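PDB 6FMH: membrane attack complex assembly inhibitor BGA71 from Borreliella bavariensis, which inhibits assembly of the membrane attack complex, the lytic end product of complement, and so probably shields this Lyme disease spirochaete from host immunity. Local coordinates for residues T64-L69 and Q74-L79; I159-K164 and A177-E182. All blocks are in the same frame, centred on the assembly; numbering follows the deposited sequence.

In the fold
Both contacts belong to one all-helical chain of the Borrelia BbCRASP-1 family, and their centres lie about 14 Å apart. Interaction 1 comes first in sequence and joins the successive helices 55-68 and 73-88; interaction 2 opens only after it has closed, between the end of helix 127-163 and the short helix 173-183. The two meet directly: T78 CG2 packs 3.5 Å from Y162 CD2, and L69 CD2 lies 3.8 Å from I159 CG1. Helix 127-163 therefore supplies one side of interaction 2 and, through I159 and Y162, packs on interaction 1. The centre of interaction 1, which is buried, is about 10 Å from the chain centre, that of the partly buried interaction 2 about 17 Å; together they join four helices into one packed unit.

Interaction 1 (T64-L69 and Q74-L79); sequences TIYSSL and QKINTL
L69 reaches across to three residues of 74-79 and has the largest buried surface of the contact. Its CD1 rests 3.9 Å from I76 CA, with K75 O and L79 CD2 also close by, while its CB faces K75 CB at 4.1 Å. I76, second in buried area, crosses Y66 at about a right angle and sets CD1 over the tyrosine ring: the methyl stands 3.8 Å from the ring centroid and 7° off its normal, a nearly centred CH-pi contact. The CG2 branch of I76 reaches the same ring near CE1. L69 is also where the chain leaves helical geometry, so these contacts close the corner between two consecutive helices, in which helix 55-68 ends and helix 73-88 starts a few residues later. Further along, L79 has CG anti to its backbone N (chi1 178°), which brings CD2 against both methyls of I65, CG2 at 3.6 Å and CD1 at 3.7 Å. No hydrogen bond crosses between the two segments; the polar ends are engaged elsewhere, Y66 OH with D35 OD1 and K75 NZ with N156 OD1. I34 of helix 12-36 touches both Y66 and I76, whereas F41 in a loop touches both I65 and I76, extending the apolar packing beyond this corner.

Interaction 2 (I159-K164 and A177-E182); sequences IDDYNK and ATYMKE
D161 and Y179 make the whole of this contact, and it turns on one bond: Y179 OH donates to D161 OD2 at 2.7 Å. The backbones stay well apart, the nearest CA atoms, those of D161 and Y179 themselves, being 10.0 Å from each other, so the span is bridged by side chains. Y179 supplies most of the length. A trans first torsion (chi1 180°) swings its ring toward helix 127-163, and the hydroxyl meets the carboxylate with the ring and carboxylate planes 83° apart. OD2 is approached on its anti side, and the donor lies 21° out of the carboxylate plane. The same oxygen lies at the ring edge, 3.4 Å from Y179 CE2.

Around this narrow bridge the packing is uneven. The tighter end is Y179, which is buried and has I169 of the intervening connection against it. D161 is only partly exposed, yet it marks the looser side, where S166 of the same connection touches it. Nearby, Y162 packs on I82 of helix 73-88, and M180 packs on T95 and F99 of helix 90-123 and on L86, so each segment also packs on other helices. The two segments together bury just 81 Å² between them. The contact thus ties the end of helix 127-163 to helix 173-183.

T158 OG1 is a second hydrogen-bonding partner of the Y179 hydroxyl, which therefore links to two residues of helix 127-163. A phenol donating to a carboxylate would be expected to stabilise the negative charge of D161, making the tie a directional, polar one with little surface buried between the two segments themselves.

Interaction 1 (T64-L69 and Q74-L79)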
ATOM      1  N   THR A  64       2.518  11.907   7.771  1.00 14.88           N
ATOM      2  CA  THR A  64       1.826  13.220   7.838  1.00 13.96           C
ATOM      3  C   THR A  64       2.635  14.274   8.536  1.00 12.44           C
ATOM      4  O   THR A  64       2.865  15.325   8.024  1.00 11.33           O
ATOM      5  CB  THR A  64       0.422  13.121   8.493  1.00 14.38           C
ATOM      6  OG1 THR A  64      -0.517  12.577   7.546  1.00 11.78           O
ATOM      7  CG2 THR A  64      -0.088  14.491   8.844  1.00 15.31           C
ATOM      8  N   ILE A  65       3.189  13.900   9.671  1.00 12.99           N
ATOM      9  CA  ILE A  65       3.948  14.851  10.507  1.00 12.21           C
ATOM     10  C   ILE A  65       5.197  15.330   9.820  1.00 11.72           C
ATOM     11  O   ILE A  65       5.391  16.517   9.648  1.00 11.88           O
ATOM     12  CB  ILE A  65       4.362  14.213  11.865  1.00 11.89           C
ATOM     13  CG1 ILE A  65       3.148  13.755  12.670  1.00 10.91           C
ATOM     14  CG2 ILE A  65       5.216  15.178  12.689  1.00 12.66           C
ATOM     15  CD1 ILE A  65       2.593  14.780  13.590  1.00 10.88           C
ATOM     16  N   TYR A  66       6.034  14.383   9.406  1.00 11.59           N
ATOM     17  CA  TYR A  66       7.359  14.682   8.856  1.00 10.80           C
ATOM     18  C   TYR A  66       7.231  15.441   7.579  1.00 10.57           C
ATOM     19  O   TYR A  66       8.025  16.348   7.298  1.00 10.18           O
ATOM     20  CB  TYR A  66       8.122  13.397   8.606  1.00 10.84           C
ATOM     21  CG  TYR A  66       8.705  12.695   9.840  1.00 11.01           C
ATOM     22  CD1 TYR A  66       8.166  12.844  11.091  1.00 11.21           C
ATOM     23  CD2 TYR A  66       9.815  11.880   9.706  1.00 11.57           C
ATOM     24  CE1 TYR A  66       8.685  12.191  12.172  1.00 11.50           C
ATOM     25  CE2 TYR A  66      10.365  11.233  10.779  1.00 11.83           C
ATOM     26  CZ  TYR A  66       9.795  11.405  12.024  1.00 11.71           C
ATOM     27  OH  TYR A  66      10.312  10.721  13.097  1.00 11.32           O
ATOM     28  N   SER A  67       6.268  15.048   6.763  1.00 10.71           N
ATOM     29  CA  SER A  67       6.063  15.735   5.475  1.00 11.24           C
ATOM     30  C   SER A  67       5.583  17.114   5.816  1.00 11.12           C
ATOM     31  O   SER A  67       5.894  18.050   5.092  1.00 11.41           O
ATOM     32  CB  SER A  67       5.064  15.002   4.531  1.00 10.91           C
ATOM     33  OG  SER A  67       3.732  15.151   4.990  1.00 11.82           O
ATOM     34  N   SER A  68       4.791  17.222   6.873  1.00 11.11           N
ATOM     35  CA  SER A  68       4.238  18.507   7.270  1.00 12.34           C
ATOM     36  C   SER A  68       5.295  19.474   7.777  1.00 13.41           C
ATOM     37  O   SER A  68       5.255  20.673   7.501  1.00 13.12           O
ATOM     38  CB  SER A  68       3.161  18.339   8.347  1.00 12.64           C
ATOM     39  OG  SER A  68       1.961  17.735   7.829  1.00 12.77           O
ATOM     40  N   LEU A  69       6.256  18.939   8.503  1.00 15.38           N
ATOM     41  CA  LEU A  69       7.367  19.715   9.018  1.00 17.11           C
ATOM     42  C   LEU A  69       8.593  19.596   8.141  1.00 17.81           C
ATOM     43  O   LEU A  69       9.712  19.946   8.549  1.00 17.70           O
ATOM     44  CB  LEU A  69       7.739  19.239  10.393  1.00 17.72           C
ATOM     45  CG  LEU A  69       6.597  19.310  11.393  1.00 17.98           C
ATOM     46  CD1 LEU A  69       7.028  18.628  12.672  1.00 18.02           C
ATOM     47  CD2 LEU A  69       6.250  20.758  11.645  1.00 18.98           C
ATOM     48  N   GLN A  74      14.744  19.445  13.672  1.00 13.68           N
ATOM     49  CA  GLN A  74      14.549  20.367  14.765  1.00 13.31           C
ATOM     50  C   GLN A  74      13.068  20.569  15.115  1.00 13.75           C
ATOM     51  O   GLN A  74      12.644  20.372  16.246  1.00 12.44           O
ATOM     52  CB  GLN A  74      15.186  21.709  14.420  1.00 12.14           C
ATOM     53  CG  GLN A  74      15.403  22.489  15.659  1.00 11.29           C
ATOM     54  CD  GLN A  74      16.511  23.422  15.622  1.00 10.62           C
ATOM     55  OE1 GLN A  74      17.402  23.365  14.762  1.00  9.26           O
ATOM     56  NE2 GLN A  74      16.540  24.253  16.672  1.00 10.30           N
ATOM     57  N   LYS A  75      12.317  20.887  14.096  1.00 15.47           N
ATOM     58  CA  LYS A  75      10.885  20.977  14.198  1.00 19.56           C
ATOM     59  C   LYS A  75      10.203  19.715  14.748  1.00 21.96           C
ATOM     60  O   LYS A  75       9.301  19.803  15.591  1.00 22.59           O
ATOM     61  CB  LYS A  75      10.319  21.306  12.822  1.00 20.42           C
ATOM     62  CG  LYS A  75      10.721  22.696  12.352  1.00 20.41           C
ATOM     63  CD  LYS A  75      10.097  23.024  11.021  1.00 22.01           C
ATOM     64  CE  LYS A  75      10.285  24.483  10.670  1.00 21.80           C
ATOM     65  NZ  LYS A  75       9.053  25.034  10.046  1.00 23.15           N
ATOM     66  N   ILE A  76      10.655  18.550  14.303  1.00 23.55           N
ATOM     67  CA  ILE A  76      10.091  17.313  14.761  1.00 27.23           C
ATOM     68  C   ILE A  76      10.387  17.142  16.230  1.00 27.76           C
ATOM     69  O   ILE A  76       9.598  16.547  16.970  1.00 28.28           O
ATOM     70  CB  ILE A  76      10.708  16.108  14.002  1.00 30.63           C
ATOM     71  CG1 ILE A  76      10.254  16.084  12.551  1.00 34.76           C
ATOM     72  CG2 ILE A  76      10.341  14.766  14.648  1.00 32.63           C
ATOM     73  CD1 ILE A  76      11.156  15.250  11.665  1.00 39.72           C
ATOM     74  N   ASN A  77      11.584  17.536  16.625  1.00 27.54           N
ATOM     75  CA  ASN A  77      11.970  17.419  18.028  1.00 27.92           C
ATOM     76  C   ASN A  77      11.126  18.310  18.908  1.00 24.25           C
ATOM     77  O   ASN A  77      10.770  17.942  20.007  1.00 24.48           O
ATOM     78  CB  ASN A  77      13.459  17.743  18.211  1.00 26.67           C
ATOM     79  CG  ASN A  77      14.367  16.595  17.858  1.00 28.15           C
ATOM     80  OD1 ASN A  77      15.313  16.794  17.097  1.00 38.64           O
ATOM     81  ND2 ASN A  77      14.132  15.409  18.393  1.00 27.77           N
ATOM     82  N   THR A  78      10.826  19.490  18.425  1.00 24.31           N
ATOM     83  CA  THR A  78       9.960  20.424  19.160  1.00 24.92           C
ATOM     84  C   THR A  78       8.578  19.850  19.363  1.00 25.49           C
ATOM     85  O   THR A  78       7.986  19.970  20.460  1.00 26.67           O
ATOM     86  CB  THR A  78       9.824  21.716  18.358  1.00 24.74           C
ATOM     87  OG1 THR A  78      11.147  22.139  17.969  1.00 28.36           O
ATOM     88  CG2 THR A  78       9.173  22.785  19.145  1.00 25.04           C
ATOM     89  N   LEU A  79       8.058  19.235  18.301  1.00 23.34           N
ATOM     90  CA  LEU A  79       6.761  18.641  18.374  1.00 22.79           C
ATOM     91  C   LEU A  79       6.801  17.494  19.361  1.00 20.34           C
ATOM     92  O   LEU A  79       5.835  17.233  20.075  1.00 21.11           O
ATOM     93  CB  LEU A  79       6.318  18.128  16.997  1.00 24.56           C
ATOM     94  CG  LEU A  79       4.940  17.402  16.938  1.00 25.80           C
ATOM     95  CD1 LEU A  79       3.850  18.048  17.781  1.00 26.19           C
ATOM     96  CD2 LEU A  79       4.442  17.309  15.516  1.00 26.18           C
TER

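Interaction 2 (I159-K164 and A177-E182)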
ATOM      1  N   ILE A 159       4.473  25.098  15.844  1.00 11.71           N
ATOM      2  CA  ILE A 159       5.896  25.049  16.165  1.00 12.26           C
ATOM      3  C   ILE A 159       6.449  26.457  16.430  1.00 13.72           C
ATOM      4  O   ILE A 159       7.183  26.676  17.401  1.00 13.84           O
ATOM      5  CB  ILE A 159       6.748  24.399  15.047  1.00 11.59           C
ATOM      6  CG1 ILE A 159       6.292  22.936  14.742  1.00 12.06           C
ATOM      7  CG2 ILE A 159       8.230  24.498  15.378  1.00 11.22           C
ATOM      8  CD1 ILE A 159       6.452  21.926  15.856  1.00 12.43           C
ATOM      9  N   ASP A 160       6.139  27.399  15.545  1.00 14.93           N
ATOM     10  CA  ASP A 160       6.583  28.752  15.739  1.00 15.96           C
ATOM     11  C   ASP A 160       6.008  29.342  17.034  1.00 16.87           C
ATOM     12  O   ASP A 160       6.734  29.981  17.796  1.00 17.31           O
ATOM     13  CB  ASP A 160       6.111  29.610  14.597  1.00 16.23           C
ATOM     14  CG  ASP A 160       6.735  29.266  13.335  1.00 17.17           C
ATOM     15  OD1 ASP A 160       7.624  28.372  13.285  1.00 19.32           O
ATOM     16  OD2 ASP A 160       6.308  29.885  12.346  1.00 18.79           O
ATOM     17  N   ASP A 161       4.699  29.189  17.228  1.00 16.36           N
ATOM     18  CA  ASP A 161       4.043  29.687  18.433  1.00 15.57           C
ATOM     19  C   ASP A 161       4.680  29.142  19.680  1.00 13.24           C
ATOM     20  O   ASP A 161       4.862  29.853  20.651  1.00 13.01           O
ATOM     21  CB  ASP A 161       2.548  29.317  18.421  1.00 16.18           C
ATOM     22  CG  ASP A 161       1.693  30.308  17.636  1.00 17.46           C
ATOM     23  OD1 ASP A 161       2.192  31.360  17.173  1.00 15.43           O
ATOM     24  OD2 ASP A 161       0.493  30.016  17.465  1.00 21.10           O
ATOM     25  N   TYR A 162       5.033  27.881  19.633  1.00 12.46           N
ATOM     26  CA  TYR A 162       5.666  27.228  20.776  1.00 12.45           C
ATOM     27  C   TYR A 162       7.021  27.837  21.091  1.00 13.09           C
ATOM     28  O   TYR A 162       7.312  28.147  22.233  1.00 13.14           O
ATOM     29  CB  TYR A 162       5.817  25.726  20.508  1.00 11.41           C
ATOM     30  CG  TYR A 162       6.341  24.940  21.682  1.00 10.70           C
ATOM     31  CD1 TYR A 162       5.477  24.526  22.700  1.00 10.61           C
ATOM     32  CD2 TYR A 162       7.709  24.573  21.775  1.00  9.84           C
ATOM     33  CE1 TYR A 162       5.954  23.796  23.792  1.00  9.90           C
ATOM     34  CE2 TYR A 162       8.171  23.842  22.826  1.00  9.38           C
ATOM     35  CZ  TYR A 162       7.301  23.472  23.834  1.00  9.46           C
ATOM     36  OH  TYR A 162       7.749  22.751  24.896  1.00  9.34           O
ATOM     37  N   ASN A 163       7.838  28.035  20.065  1.00 14.54           N
ATOM     38  CA  ASN A 163       9.146  28.616  20.260  1.00 15.78           C
ATOM     39  C   ASN A 163       9.112  30.057  20.740  1.00 17.07           C
ATOM     40  O   ASN A 163      10.033  30.488  21.479  1.00 20.39           O
ATOM     41  CB  ASN A 163       9.957  28.542  18.989  1.00 16.10           C
ATOM     42  CG  ASN A 163      10.385  27.152  18.688  1.00 16.88           C
ATOM     43  OD1 ASN A 163      10.639  26.369  19.587  1.00 17.37           O
ATOM     44  ND2 ASN A 163      10.452  26.810  17.420  1.00 18.61           N
ATOM     45  N   LYS A 164       8.065  30.794  20.379  1.00 15.74           N
ATOM     46  CA  LYS A 164       7.886  32.133  20.900  1.00 15.96           C
ATOM     47  C   LYS A 164       7.140  32.136  22.247  1.00 17.91           C
ATOM     48  O   LYS A 164       6.966  33.189  22.862  1.00 20.61           O
ATOM     49  CB  LYS A 164       7.205  33.058  19.898  1.00 15.00           C
ATOM     50  CG  LYS A 164       7.953  33.161  18.572  1.00 14.55           C
ATOM     51  CD  LYS A 164       7.157  33.919  17.491  1.00 14.08           C
ATOM     52  CE  LYS A 164       7.827  33.770  16.136  1.00 13.49           C
ATOM     53  NZ  LYS A 164       7.356  34.702  15.085  1.00 13.67           N
ATOM     54  N   ALA A 177      -2.265  22.694  26.536  1.00 13.96           N
ATOM     55  CA  ALA A 177      -3.397  21.807  26.327  1.00 13.23           C
ATOM     56  C   ALA A 177      -4.564  22.537  25.673  1.00 12.89           C
ATOM     57  O   ALA A 177      -5.217  21.978  24.780  1.00 13.62           O
ATOM     58  CB  ALA A 177      -3.855  21.230  27.632  1.00 13.52           C
ATOM     59  N   THR A 178      -4.818  23.768  26.084  1.00 11.45           N
ATOM     60  CA  THR A 178      -5.939  24.475  25.529  1.00 11.89           C
ATOM     61  C   THR A 178      -5.693  24.797  24.061  1.00 12.12           C
ATOM     62  O   THR A 178      -6.590  24.628  23.227  1.00 12.17           O
ATOM     63  CB  THR A 178      -6.215  25.772  26.303  1.00 11.41           C
ATOM     64  OG1 THR A 178      -6.404  25.441  27.666  1.00 11.64           O
ATOM     65  CG2 THR A 178      -7.405  26.496  25.804  1.00 11.38           C
ATOM     66  N   TYR A 179      -4.470  25.198  23.765  1.00 11.97           N
ATOM     67  CA  TYR A 179      -4.104  25.537  22.427  1.00 12.09           C
ATOM     68  C   TYR A 179      -4.282  24.326  21.483  1.00 13.29           C
ATOM     69  O   TYR A 179      -4.814  24.461  20.374  1.00 13.81           O
ATOM     70  CB  TYR A 179      -2.668  26.038  22.420  1.00 10.92           C
ATOM     71  CG  TYR A 179      -2.141  26.430  21.067  1.00 10.61           C
ATOM     72  CD1 TYR A 179      -1.708  25.494  20.167  1.00 10.45           C
ATOM     73  CD2 TYR A 179      -1.994  27.762  20.730  1.00 10.88           C
ATOM     74  CE1 TYR A 179      -1.215  25.870  18.939  1.00 10.75           C
ATOM     75  CE2 TYR A 179      -1.467  28.161  19.510  1.00 10.95           C
ATOM     76  CZ  TYR A 179      -1.091  27.217  18.615  1.00 11.03           C
ATOM     77  OH  TYR A 179      -0.633  27.604  17.383  1.00 11.45           O
ATOM     78  N   MET A 180      -3.733  23.179  21.879  1.00 14.34           N
ATOM     79  CA  MET A 180      -3.796  22.006  21.047  1.00 14.21           C
ATOM     80  C   MET A 180      -5.245  21.614  20.854  1.00 18.38           C
ATOM     81  O   MET A 180      -5.647  21.256  19.741  1.00 20.08           O
ATOM     82  CB  MET A 180      -3.026  20.874  21.678  1.00 12.41           C
ATOM     83  CG  MET A 180      -1.517  21.061  21.694  1.00 11.38           C
ATOM     84  SD  MET A 180      -0.683  21.393  20.159  1.00  9.42           S
ATOM     85  CE  MET A 180      -0.834  19.935  19.305  1.00  9.18           C
ATOM     86  N   LYS A 181      -6.059  21.736  21.917  1.00 21.95           N
ATOM     87  CA  LYS A 181      -7.489  21.463  21.805  1.00 22.68           C
ATOM     88  C   LYS A 181      -8.198  22.385  20.777  1.00 23.98           C
ATOM     89  O   LYS A 181      -9.005  21.915  19.978  1.00 24.94           O
ATOM     90  CB  LYS A 181      -8.158  21.602  23.177  1.00 25.19           C
ATOM     91  CG  LYS A 181      -8.166  20.317  23.967  1.00 28.06           C
ATOM     92  CD  LYS A 181      -8.834  20.444  25.325  1.00 29.79           C
ATOM     93  CE  LYS A 181      -7.899  21.081  26.344  1.00 32.42           C
ATOM     94  NZ  LYS A 181      -8.429  21.002  27.746  1.00 35.85           N
ATOM     95  N   GLU A 182      -7.926  23.694  20.845  1.00 23.65           N
ATOM     96  CA  GLU A 182      -8.636  24.695  20.035  1.00 25.58           C
ATOM     97  C   GLU A 182      -8.150  24.750  18.545  1.00 23.24           C
ATOM     98  O   GLU A 182      -8.865  25.250  17.657  1.00 20.82           O
ATOM     99  CB  GLU A 182      -8.671  26.085  20.748  1.00 29.22           C
ATOM    100  CG  GLU A 182      -9.318  26.040  22.175  1.00 36.94           C
ATOM    101  CD  GLU A 182     -10.737  25.401  22.240  1.00 43.53           C
ATOM    102  OE1 GLU A 182     -11.623  25.878  21.502  1.00 47.54           O
ATOM    103  OE2 GLU A 182     -10.994  24.423  23.023  1.00 45.46           O
TER